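Side-chain contacts in glutamate receptor 1 (Adineta vaga, PDB 4IO2), which binds L-glutamate in its clamshell ligand-binding domain and, as a member of the ionotropic glutamate receptor family, probably acts as a ligand-gated ion channel: residues D80-I83 with G84-V88; A91-I95 with V96-N100; G126-Y130 with N131-I135; A184-T188 with N189-C193. One frame throughout, in Å; residues are numbered along the deposited sequence.

Contact 1: residues D80-I83 with G84-V88; sequences DIAI and GDITV. With GLU (glutamic acid), chain E.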
loop_
_atom_site.group_PDB
_atom_site.type_symbol
_atom_site.label_atom_id
_atom_site.label_comp_id
_atom_site.label_asym_id
_atom_site.label_seq_id
_atom_site.Cartn_x
_atom_site.Cartn_y
_atom_site.Cartn_z
ATOM N N ASP A 80 -22.672 -5.200 -3.911
ATOM C CA ASP A 80 -21.687 -5.862 -4.774
ATOM C C ASP A 80 -20.262 -5.482 -4.450
ATOM O O ASP A 80 -19.394 -6.342 -4.425
ATOM C CB ASP A 80 -21.995 -5.600 -6.250
ATOM C CG ASP A 80 -23.373 -6.109 -6.623
ATOM O OD1 ASP A 80 -23.688 -7.297 -6.314
ATOM O OD2 ASP A 80 -24.160 -5.342 -7.190
ATOM N N ILE A 81 -20.029 -4.199 -4.250
ATOM C CA ILE A 81 -18.743 -3.721 -3.748
ATOM C C ILE A 81 -19.023 -2.659 -2.682
ATOM O O ILE A 81 -20.134 -2.140 -2.598
ATOM C CB ILE A 81 -17.806 -3.145 -4.846
ATOM C CG1 ILE A 81 -18.430 -1.916 -5.519
ATOM C CG2 ILE A 81 -17.490 -4.231 -5.860
ATOM C CD1 ILE A 81 -17.490 -1.202 -6.538
ATOM N N ALA A 82 -18.015 -2.328 -1.900
ATOM C CA ALA A 82 -18.099 -1.195 -0.963
ATOM C C ALA A 82 -16.821 -0.357 -1.072
ATOM O O ALA A 82 -15.710 -0.874 -1.093
ATOM C CB ALA A 82 -18.337 -1.661 0.492
ATOM N N ILE A 83 -17.019 0.947 -1.193
ATOM C CA ILE A 83 -15.938 1.892 -1.399
ATOM C C ILE A 83 -15.935 2.923 -0.306
ATOM O O ILE A 83 -16.952 3.580 -0.053
ATOM C CB ILE A 83 -16.019 2.607 -2.770
ATOM C CG1 ILE A 83 -16.072 1.607 -3.934
ATOM C CG2 ILE A 83 -14.818 3.509 -2.918
ATOM C CD1 ILE A 83 -16.266 2.275 -5.304
ATOM N N GLY A 84 -14.787 3.086 0.335
ATOM C CA GLY A 84 -14.646 4.078 1.366
ATOM C C GLY A 84 -13.281 4.003 2.007
ATOM O O GLY A 84 -12.314 3.407 1.496
ATOM N N ASP A 85 -13.171 4.651 3.163
ATOM C CA ASP A 85 -11.968 4.603 4.008
ATOM C C ASP A 85 -12.010 3.333 4.851
ATOM O O ASP A 85 -12.148 3.388 6.062
ATOM C CB ASP A 85 -11.845 5.863 4.886
ATOM C CG ASP A 85 -13.110 6.243 5.674
ATOM O OD1 ASP A 85 -14.222 5.809 5.364
ATOM O OD2 ASP A 85 -12.972 7.064 6.635
ATOM N N ILE A 86 -11.911 2.185 4.152
ATOM C CA ILE A 86 -12.098 0.873 4.747
ATOM C C ILE A 86 -10.761 0.159 4.794
ATOM O O ILE A 86 -10.151 -0.146 3.758
ATOM C CB ILE A 86 -13.095 0.034 3.925
ATOM C CG1 ILE A 86 -14.436 0.760 3.738
ATOM C CG2 ILE A 86 -13.342 -1.280 4.577
ATOM C CD1 ILE A 86 -15.295 0.176 2.617
ATOM N N THR A 87 -10.257 -0.042 6.015
ATOM C CA THR A 87 -8.972 -0.664 6.203
ATOM C C THR A 87 -8.956 -2.147 5.852
ATOM O O THR A 87 -9.826 -2.913 6.262
ATOM C CB THR A 87 -8.491 -0.453 7.642
ATOM O OG1 THR A 87 -8.515 0.947 7.941
ATOM C CG2 THR A 87 -7.062 -0.987 7.872
ATOM N N VAL A 88 -7.932 -2.570 5.117
ATOM C CA VAL A 88 -7.716 -3.986 4.782
ATOM C C VAL A 88 -7.110 -4.645 6.004
ATOM O O VAL A 88 -6.037 -4.251 6.484
ATOM C CB VAL A 88 -6.784 -4.095 3.579
ATOM C CG1 VAL A 88 -6.607 -5.564 3.218
ATOM C CG2 VAL A 88 -7.355 -3.297 2.389
HETATM N N GLU E . -10.654 2.779 8.351
HETATM C CA GLU E . -11.263 2.321 9.603
HETATM C C GLU E . -11.810 0.906 9.436
HETATM O O GLU E . -11.923 0.429 8.277
HETATM C CB GLU E . -12.390 3.242 10.081
HETATM C CG GLU E . -12.015 4.711 10.304
HETATM C CD GLU E . -11.102 4.987 11.498
HETATM O OE1 GLU E . -10.843 4.063 12.266
HETATM O OE2 GLU E . -10.713 6.169 11.692
HETATM O OXT GLU E . -12.115 0.257 10.464
#
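A local apolar contact between Ala-82 and Ile-86 joins strand 81-82 to the glutamate-binding loop that follows it in a periplasmic-binding-protein-like clamshell. CB of Ala-82 lies 4.1 Å from CD1 of Ile-86, and that CD1 is also 3.9 Å from the Ala-82 carbonyl O. The isoleucine thus reaches back to the strand it follows: its CG1 stands beside its own backbone N (chi1 -55°), and the extended second torsion (163°) carries CD1 onward to Ala-82. Leu-70 of helix 67-75 touches both side chains, and the contact is buried. CB of Ile-83 points away from the loop, and its side chain packs on Ile-12 of strand 9-14 and on helix 40-52. At Gly-84 a beta carbon would collide with the Ile-83 carbonyl O.

Beyond the glycine the chain makes an inverse gamma turn centred on Asp-85, with a weak bond from Ile-86 N to Gly-84 O of 3.0 Å. The Asp-85 carboxylate is held by Tyr-67 and Ser-17, while its backbone faces the ligand. The amino N of the bound glutamate donates to Asp-85 O at 2.8 Å and to Thr-87 OG1 at 2.8 Å; Asp-180 binds the glutamate as well. Thr-87 also serves the other end of the amino-acid head: its backbone N donates to the ligand carboxylate O at 2.8 Å, nearly straight at 168°.

Contact 2: residues A91-I95 with V96-N100; sequences ARREI and VAFSN. With GLU (glutamic acid), chain E.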
loop_
_atom_site.group_PDB
_atom_site.type_symbol
_atom_site.label_atom_id
_atom_site.label_comp_id
_atom_site.label_asym_id
_atom_site.label_seq_id
_atom_site.Cartn_x
_atom_site.Cartn_y
_atom_site.Cartn_z
ATOM N N ALA A 91 -8.528 -10.127 9.585
ATOM C CA ALA A 91 -9.829 -10.671 9.972
ATOM C C ALA A 91 -10.853 -10.411 8.883
ATOM O O ALA A 91 -11.700 -11.274 8.593
ATOM C CB ALA A 91 -10.348 -10.070 11.309
ATOM N N ARG A 92 -10.848 -9.231 8.278
ATOM C CA ARG A 92 -11.824 -8.969 7.205
ATOM C C ARG A 92 -11.559 -9.811 5.960
ATOM O O ARG A 92 -12.491 -10.240 5.295
ATOM C CB ARG A 92 -11.864 -7.466 6.870
ATOM C CG ARG A 92 -12.490 -6.631 7.976
ATOM C CD ARG A 92 -12.193 -5.145 7.822
ATOM N NE ARG A 92 -12.760 -4.368 8.906
ATOM C CZ ARG A 92 -12.621 -3.057 9.052
ATOM N NH1 ARG A 92 -11.946 -2.377 8.146
ATOM N NH2 ARG A 92 -13.206 -2.443 10.075
ATOM N N ARG A 93 -10.298 -10.036 5.658
ATOM C CA ARG A 93 -9.911 -10.816 4.477
ATOM C C ARG A 93 -10.367 -12.274 4.556
ATOM O O ARG A 93 -10.472 -12.916 3.526
ATOM C CB ARG A 93 -8.386 -10.696 4.283
ATOM C CG ARG A 93 -7.850 -11.417 3.050
ATOM C CD ARG A 93 -8.309 -10.775 1.746
ATOM N NE ARG A 93 -7.904 -11.503 0.565
ATOM C CZ ARG A 93 -8.601 -12.502 0.035
ATOM N NH1 ARG A 93 -9.742 -12.911 0.592
ATOM N NH2 ARG A 93 -8.154 -13.110 -1.062
ATOM N N GLU A 94 -10.659 -12.752 5.760
ATOM C CA GLU A 94 -11.232 -14.089 5.881
ATOM C C GLU A 94 -12.609 -14.180 5.241
ATOM O O GLU A 94 -13.019 -15.260 4.823
ATOM C CB GLU A 94 -11.376 -14.478 7.352
ATOM C CG GLU A 94 -10.077 -14.697 8.038
ATOM C CD GLU A 94 -9.434 -16.078 7.739
ATOM O OE1 GLU A 94 -9.971 -16.859 6.900
ATOM O OE2 GLU A 94 -8.375 -16.368 8.359
ATOM N N ILE A 95 -13.344 -13.072 5.184
ATOM C CA ILE A 95 -14.740 -13.110 4.740
ATOM C C ILE A 95 -15.050 -12.354 3.450
ATOM O O ILE A 95 -16.101 -12.588 2.840
ATOM C CB ILE A 95 -15.726 -12.700 5.874
ATOM C CG1 ILE A 95 -15.464 -11.292 6.367
ATOM C CG2 ILE A 95 -15.701 -13.763 6.974
ATOM C CD1 ILE A 95 -16.594 -10.682 7.178
ATOM N N VAL A 96 -14.163 -11.448 3.050
ATOM C CA VAL A 96 -14.304 -10.692 1.811
ATOM C C VAL A 96 -12.942 -10.601 1.157
ATOM O O VAL A 96 -11.890 -10.816 1.808
ATOM C CB VAL A 96 -14.832 -9.258 2.047
ATOM C CG1 VAL A 96 -16.258 -9.267 2.623
ATOM C CG2 VAL A 96 -13.906 -8.418 2.933
ATOM N N ALA A 97 -12.927 -10.214 -0.119
ATOM C CA ALA A 97 -11.676 -9.812 -0.772
ATOM C C ALA A 97 -11.561 -8.301 -0.826
ATOM O O ALA A 97 -12.521 -7.566 -0.590
ATOM C CB ALA A 97 -11.519 -10.462 -2.172
ATOM N N PHE A 98 -10.350 -7.830 -1.126
ATOM C CA PHE A 98 -10.128 -6.414 -1.311
ATOM C C PHE A 98 -9.423 -6.184 -2.622
ATOM O O PHE A 98 -8.541 -6.942 -3.013
ATOM C CB PHE A 98 -9.285 -5.844 -0.175
ATOM C CG PHE A 98 -9.971 -5.805 1.158
ATOM C CD1 PHE A 98 -9.868 -6.862 2.042
ATOM C CD2 PHE A 98 -10.670 -4.681 1.550
ATOM C CE1 PHE A 98 -10.433 -6.786 3.295
ATOM C CE2 PHE A 98 -11.219 -4.595 2.788
ATOM C CZ PHE A 98 -11.134 -5.650 3.658
ATOM N N SER A 99 -9.772 -5.097 -3.273
ATOM C CA SER A 99 -9.048 -4.624 -4.432
ATOM C C SER A 99 -7.637 -4.199 -4.065
ATOM O O SER A 99 -7.291 -4.037 -2.912
ATOM C CB SER A 99 -9.771 -3.420 -5.049
ATOM O OG SER A 99 -9.587 -2.225 -4.296
ATOM N N ASN A 100 -6.819 -3.964 -5.078
ATOM C CA ASN A 100 -5.553 -3.295 -4.863
ATOM C C ASN A 100 -5.865 -1.985 -4.168
ATOM O O ASN A 100 -6.937 -1.386 -4.342
ATOM C CB ASN A 100 -4.833 -3.076 -6.199
ATOM C CG ASN A 100 -4.397 -4.366 -6.814
ATOM O OD1 ASN A 100 -4.869 -4.752 -7.869
ATOM N ND2 ASN A 100 -3.496 -5.066 -6.139
HETATM N N GLU E . -10.654 2.779 8.351
HETATM C CA GLU E . -11.263 2.321 9.603
HETATM C C GLU E . -11.810 0.906 9.436
HETATM O O GLU E . -11.923 0.429 8.277
HETATM C CB GLU E . -12.390 3.242 10.081
HETATM C CG GLU E . -12.015 4.711 10.304
HETATM C CD GLU E . -11.102 4.987 11.498
HETATM O OE1 GLU E . -10.843 4.063 12.266
HETATM O OE2 GLU E . -10.713 6.169 11.692
HETATM O OXT GLU E . -12.115 0.257 10.464
#
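The alpha-carboxylate site of the glutamate pocket is built on Arg-92, whose CB rests at the rim of the Phe-98 ring, in the ring plane and 3.8 Å from CZ. From there the side chain runs extended from CG to NE and brings the guanidinium edge-on to the ligand, whose carboxylate carbon lies in the guanidinium plane. NH1 of Arg-92 donates to the glutamate O at 2.8 Å (170°), and NH2 to its OXT at 2.9 Å (156°), a bidentate pair of hydrogen bonds. NH1 and NH2 are further steadied by Thr-87 O and Thr-68 OG1. A leucine here would probably leave the ligand carboxylate without its paired donors and Thr-87 O without this mate.

In this family of clamshell domains the arginine sits on a short helix, here 90-93, whose exit into strand 97-98 is fixed by the backbone: Arg-92 O accepts from Ile-95 N and, at 3.0 Å, from Val-96 N. Arg-93 bends at its second torsion (68°), so that NH1 makes a weak bond of 3.2 Å to Val-96 O and CA of Ala-97 lies against one guanidinium face, offset toward its rim. Its NE forms a salt bridge with Asp-222 of the second subunit.

Contact 3: residues G126-Y130 with N131-I135; sequences GKIPY and NRIGI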
loop_
_atom_site.group_PDB
_atom_site.type_symbol
_atom_site.label_atom_id
_atom_site.label_comp_id
_atom_site.label_asym_id
_atom_site.label_seq_id
_atom_site.Cartn_x
_atom_site.Cartn_y
_atom_site.Cartn_z
ATOM N N GLY A 126 0.426 3.005 31.148
ATOM C CA GLY A 126 -0.599 3.195 32.149
ATOM C C GLY A 126 -0.676 4.615 32.693
ATOM O O GLY A 126 -1.189 4.794 33.792
ATOM N N LYS A 127 -0.185 5.624 31.962
ATOM C CA LYS A 127 -0.389 7.016 32.372
ATOM C C LYS A 127 -1.872 7.336 32.290
ATOM O O LYS A 127 -2.379 8.198 33.015
ATOM C CB LYS A 127 0.388 8.006 31.482
ATOM C CG LYS A 127 0.294 9.483 31.965
ATOM C CD LYS A 127 1.123 10.465 31.118
ATOM C CE LYS A 127 1.242 11.855 31.799
ATOM N NZ LYS A 127 2.077 12.842 31.033
ATOM N N ILE A 128 -2.547 6.634 31.386
ATOM C CA ILE A 128 -3.970 6.788 31.113
ATOM C C ILE A 128 -4.598 5.453 31.501
ATOM O O ILE A 128 -4.188 4.415 30.969
ATOM C CB ILE A 128 -4.232 7.019 29.585
ATOM C CG1 ILE A 128 -3.394 8.187 29.067
ATOM C CG2 ILE A 128 -5.709 7.270 29.329
ATOM C CD1 ILE A 128 -3.741 8.593 27.660
ATOM N N PRO A 129 -5.577 5.463 32.432
ATOM C CA PRO A 129 -6.296 4.204 32.679
ATOM C C PRO A 129 -6.925 3.725 31.380
ATOM O O PRO A 129 -7.190 4.551 30.520
ATOM C CB PRO A 129 -7.405 4.611 33.658
ATOM C CG PRO A 129 -6.972 5.950 34.228
ATOM C CD PRO A 129 -6.184 6.605 33.140
ATOM N N TYR A 130 -7.157 2.425 31.249
ATOM C CA TYR A 130 -7.784 1.862 30.050
ATOM C C TYR A 130 -9.098 2.541 29.705
ATOM O O TYR A 130 -9.365 2.799 28.509
ATOM C CB TYR A 130 -8.050 0.382 30.245
ATOM C CG TYR A 130 -6.809 -0.450 30.486
ATOM C CD1 TYR A 130 -5.798 -0.524 29.546
ATOM C CD2 TYR A 130 -6.639 -1.130 31.692
ATOM C CE1 TYR A 130 -4.672 -1.300 29.761
ATOM C CE2 TYR A 130 -5.511 -1.919 31.919
ATOM C CZ TYR A 130 -4.525 -1.982 30.940
ATOM O OH TYR A 130 -3.391 -2.743 31.126
ATOM N N ASN A 131 -9.932 2.824 30.702
ATOM C CA ASN A 131 -11.220 3.461 30.446
ATOM C C ASN A 131 -11.175 4.949 30.056
ATOM O O ASN A 131 -12.228 5.596 29.840
ATOM C CB ASN A 131 -12.142 3.347 31.589
ATOM C CG ASN A 131 -13.579 3.501 31.172
ATOM O OD1 ASN A 131 -14.019 2.931 30.201
ATOM N ND2 ASN A 131 -14.326 4.179 31.971
ATOM N N ARG A 132 -9.967 5.522 30.020
ATOM C CA ARG A 132 -9.835 6.840 29.422
ATOM C C ARG A 132 -9.283 6.835 28.002
ATOM O O ARG A 132 -9.032 7.897 27.411
ATOM C CB ARG A 132 -9.050 7.741 30.355
ATOM C CG ARG A 132 -9.847 7.934 31.689
ATOM C CD ARG A 132 -9.477 9.107 32.590
ATOM N NE ARG A 132 -9.594 10.377 31.871
ATOM C CZ ARG A 132 -10.684 11.144 31.772
ATOM N NH1 ARG A 132 -11.814 10.851 32.354
ATOM N NH2 ARG A 132 -10.622 12.233 31.021
ATOM N N ILE A 133 -9.131 5.621 27.470
ATOM C CA ILE A 133 -8.892 5.457 26.041
ATOM C C ILE A 133 -10.205 5.084 25.309
ATOM O O ILE A 133 -10.719 4.006 25.516
ATOM C CB ILE A 133 -7.807 4.381 25.834
ATOM C CG1 ILE A 133 -6.538 4.715 26.648
ATOM C CG2 ILE A 133 -7.505 4.206 24.328
ATOM C CD1 ILE A 133 -5.590 3.565 26.733
ATOM N N GLY A 134 -10.770 5.986 24.491
ATOM C CA GLY A 134 -12.007 5.701 23.761
ATOM C C GLY A 134 -11.704 5.029 22.425
ATOM O O GLY A 134 -10.766 5.401 21.735
ATOM N N ILE A 135 -12.457 3.981 22.119
ATOM C CA ILE A 135 -12.295 3.262 20.869
ATOM C C ILE A 135 -13.653 3.046 20.200
ATOM O O ILE A 135 -14.570 2.545 20.798
ATOM C CB ILE A 135 -11.594 1.897 21.096
ATOM C CG1 ILE A 135 -10.153 2.054 21.644
ATOM C CG2 ILE A 135 -11.624 1.052 19.786
ATOM C CD1 ILE A 135 -9.117 2.533 20.707
#
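Two successive i to i+3 backbone bonds define the turn, Arg-132 N to Pro-129 O at 3.0 Å and Ile-133 N to Tyr-130 O at 3.0 Å, each donor standing well above the carbonyl plane (55° and 57° out of it). This is a short 3-10 turn, and it feeds strand 134-136, which pairs in parallel with strand 157-159 in the second lobe of the clamshell.

On the inner side, Ile-128 points at the turn. Its CG2, anti to the backbone N and thus beside the carbonyl carbon (chi1 -54° for CG1), is the branch that touches: it reaches CB of Arg-132 at 3.5 Å and CG1 of Ile-133 at 3.8 Å, crossing both side chains at about a right angle. Leu-123 of helix 120-125 packs on both isoleucines, and Tyr-145 of helix 140-148 on Ile-133, so this apolar patch joins the turn to two helices.

Toward the surface, Pro-129 and Arg-132 run side by side in the same direction. The arginine then bends at its third torsion, and its guanidinium is taken up by Asp-175, in a salt bridge through NE, and by the carbonyl of Gly-172. Alongside the ring of Pro-129, the aliphatic part of Arg-132 makes loose contact, CB to the proline CD being 4.2 Å.

Contact 4: residues A184-T188 with N189-C193; sequences AEYVT and NNIYC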
loop_
_atom_site.group_PDB
_atom_site.type_symbol
_atom_site.label_atom_id
_atom_site.label_comp_id
_atom_site.label_asym_id
_atom_site.label_seq_id
_atom_site.Cartn_x
_atom_site.Cartn_y
_atom_site.Cartn_z
ATOM N N ALA A 184 -8.347 12.262 10.244
ATOM C CA ALA A 184 -7.980 12.917 11.512
ATOM C C ALA A 184 -7.394 14.299 11.205
ATOM O O ALA A 184 -7.726 15.281 11.864
ATOM C CB ALA A 184 -6.943 12.078 12.268
ATOM N N GLU A 185 -6.518 14.369 10.202
ATOM C CA GLU A 185 -5.946 15.659 9.804
ATOM C C GLU A 185 -7.068 16.568 9.292
ATOM O O GLU A 185 -7.128 17.750 9.620
ATOM C CB GLU A 185 -4.944 15.454 8.673
ATOM C CG GLU A 185 -3.606 14.888 9.119
ATOM C CD GLU A 185 -2.680 14.532 7.936
ATOM O OE1 GLU A 185 -3.109 14.609 6.737
ATOM O OE2 GLU A 185 -1.494 14.194 8.199
ATOM N N TYR A 186 -7.939 16.048 8.436
ATOM C CA TYR A 186 -8.990 16.880 7.887
ATOM C C TYR A 186 -9.839 17.497 8.998
ATOM O O TYR A 186 -10.116 18.705 8.986
ATOM C CB TYR A 186 -9.860 16.079 6.916
ATOM C CG TYR A 186 -10.970 16.906 6.322
ATOM C CD1 TYR A 186 -10.751 17.727 5.221
ATOM C CD2 TYR A 186 -12.236 16.867 6.859
ATOM C CE1 TYR A 186 -11.782 18.520 4.706
ATOM C CE2 TYR A 186 -13.251 17.655 6.371
ATOM C CZ TYR A 186 -13.035 18.466 5.305
ATOM O OH TYR A 186 -14.103 19.226 4.826
ATOM N N VAL A 187 -10.322 16.671 9.909
ATOM C CA VAL A 187 -11.257 17.119 10.921
ATOM C C VAL A 187 -10.599 18.089 11.894
ATOM O O VAL A 187 -11.177 19.114 12.263
ATOM C CB VAL A 187 -11.875 15.902 11.615
ATOM C CG1 VAL A 187 -12.550 16.301 12.890
ATOM C CG2 VAL A 187 -12.840 15.185 10.613
ATOM N N THR A 188 -9.382 17.777 12.300
ATOM C CA THR A 188 -8.692 18.673 13.245
ATOM C C THR A 188 -8.196 19.958 12.571
ATOM O O THR A 188 -7.978 20.958 13.258
ATOM C CB THR A 188 -7.508 17.969 13.989
ATOM O OG1 THR A 188 -6.536 17.463 13.061
ATOM C CG2 THR A 188 -8.043 16.826 14.872
ATOM N N ASN A 189 -8.028 19.947 11.245
ATOM C CA ASN A 189 -7.615 21.173 10.537
ATOM C C ASN A 189 -8.779 21.998 10.007
ATOM O O ASN A 189 -8.595 23.150 9.626
ATOM C CB ASN A 189 -6.656 20.869 9.392
ATOM C CG ASN A 189 -5.303 20.412 9.863
ATOM O OD1 ASN A 189 -4.913 20.677 10.995
ATOM N ND2 ASN A 189 -4.579 19.712 9.000
ATOM N N ASN A 190 -9.996 21.477 10.064
ATOM C CA ASN A 190 -11.124 22.190 9.455
ATOM C C ASN A 190 -12.393 22.296 10.261
ATOM O O ASN A 190 -13.210 23.154 9.973
ATOM C CB ASN A 190 -11.478 21.495 8.134
ATOM C CG ASN A 190 -10.411 21.673 7.090
ATOM O OD1 ASN A 190 -10.307 22.747 6.486
ATOM N ND2 ASN A 190 -9.582 20.642 6.884
ATOM N N ILE A 191 -12.596 21.420 11.243
ATOM C CA ILE A 191 -13.894 21.356 11.935
ATOM C C ILE A 191 -13.754 21.485 13.428
ATOM O O ILE A 191 -14.441 22.307 14.017
ATOM C CB ILE A 191 -14.679 20.086 11.574
ATOM C CG1 ILE A 191 -14.939 20.107 10.055
ATOM C CG2 ILE A 191 -15.974 19.991 12.382
ATOM C CD1 ILE A 191 -15.331 18.798 9.547
ATOM N N TYR A 192 -12.877 20.679 14.021
ATOM C CA TYR A 192 -12.616 20.702 15.460
ATOM C C TYR A 192 -11.248 21.272 15.761
ATOM O O TYR A 192 -10.287 20.528 15.973
ATOM C CB TYR A 192 -12.754 19.303 16.059
ATOM C CG TYR A 192 -14.173 18.831 16.087
ATOM C CD1 TYR A 192 -15.004 19.158 17.123
ATOM C CD2 TYR A 192 -14.683 18.053 15.070
ATOM C CE1 TYR A 192 -16.305 18.725 17.144
ATOM C CE2 TYR A 192 -15.980 17.617 15.091
ATOM C CZ TYR A 192 -16.785 17.976 16.115
ATOM O OH TYR A 192 -18.083 17.555 16.135
ATOM N N CYS A 193 -11.189 22.605 15.791
ATOM C CA CYS A 193 -9.938 23.313 15.878
ATOM C C CYS A 193 -9.273 23.157 17.253
ATOM O O CYS A 193 -8.089 23.451 17.389
ATOM C CB CYS A 193 -10.172 24.791 15.536
ATOM S SG CYS A 193 -10.896 25.064 13.864
HETATM O O HOH W 1 -4.180 18.666 12.771
#
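Backbone bonds come first: Val-187 O is gripped from opposite faces of its carbonyl plane, by Ile-191 N at 2.9 Å and by Tyr-192 N at 2.9 Å, so the last turn widens from an i+4 to an i+5 bond.

Among side-chain polar bonds, Asn-190 ND2 donates to Tyr-186 O at 2.9 Å (155°), on a lone pair in the carbonyl plane and with the acceptor close to the amide plane. The same nitrogen lies over one face of the Tyr-186 ring, 3.6 Å from CD1, the ring and amide planes being 31° apart. The Asn-190 amide also meets the C-terminal tail, OD1 accepting from Ala-246 N and ND2 donating to Thr-244 O. A leucine here would probably leave Ala-246 N and the carbonyls of Tyr-186 and Thr-244 without this partner.

Thr-188 OG1, set between backbone N and carbonyl carbon (chi1 58°), turns back to donate to Ala-184 O at 2.8 Å. A water donates both to this OG1, at 2.7 Å, and to Asn-189 OD1, at 2.8 Å.

Apolar contacts flank these. Val-187, modelled in two positions, tentatively sets CG1 at the edge of the Tyr-192 ring, while the Tyr-192 hydroxyl is hydrogen-bonded to Gln-163 NE2. CD1 of Ile-191 meets the Tyr-186 ring obliquely.

A carbonyl shared by i+4 and i+5 donors is typical of helix C-terminal regions, here of helix 181-190, before the Cys-193 to Cys-247 disulfide.

In the fold
Contacts 1 and 2 belong together: their centres are 10 Å apart, both touch the bound glutamate, and Val-88 packs on Phe-98 between them. Contact 1 is wholly buried, with backbone groups and a hydroxyl facing the ligand's amino group and carboxylate; contact 2, only partly buried, meets that carboxylate with a charged arginine and forms salt bridges with the second subunit, which contact 1 touches only through Val-88. Contacts 3 and 4 stand apart, about 12 Å from each other at their nearest atoms and touching neither of the others. Contact 3 pairs an apolar inner side with an exposed outer one, whereas contact 4 closes a helix end with amide, hydroxyl and water bonds beside a disulfide.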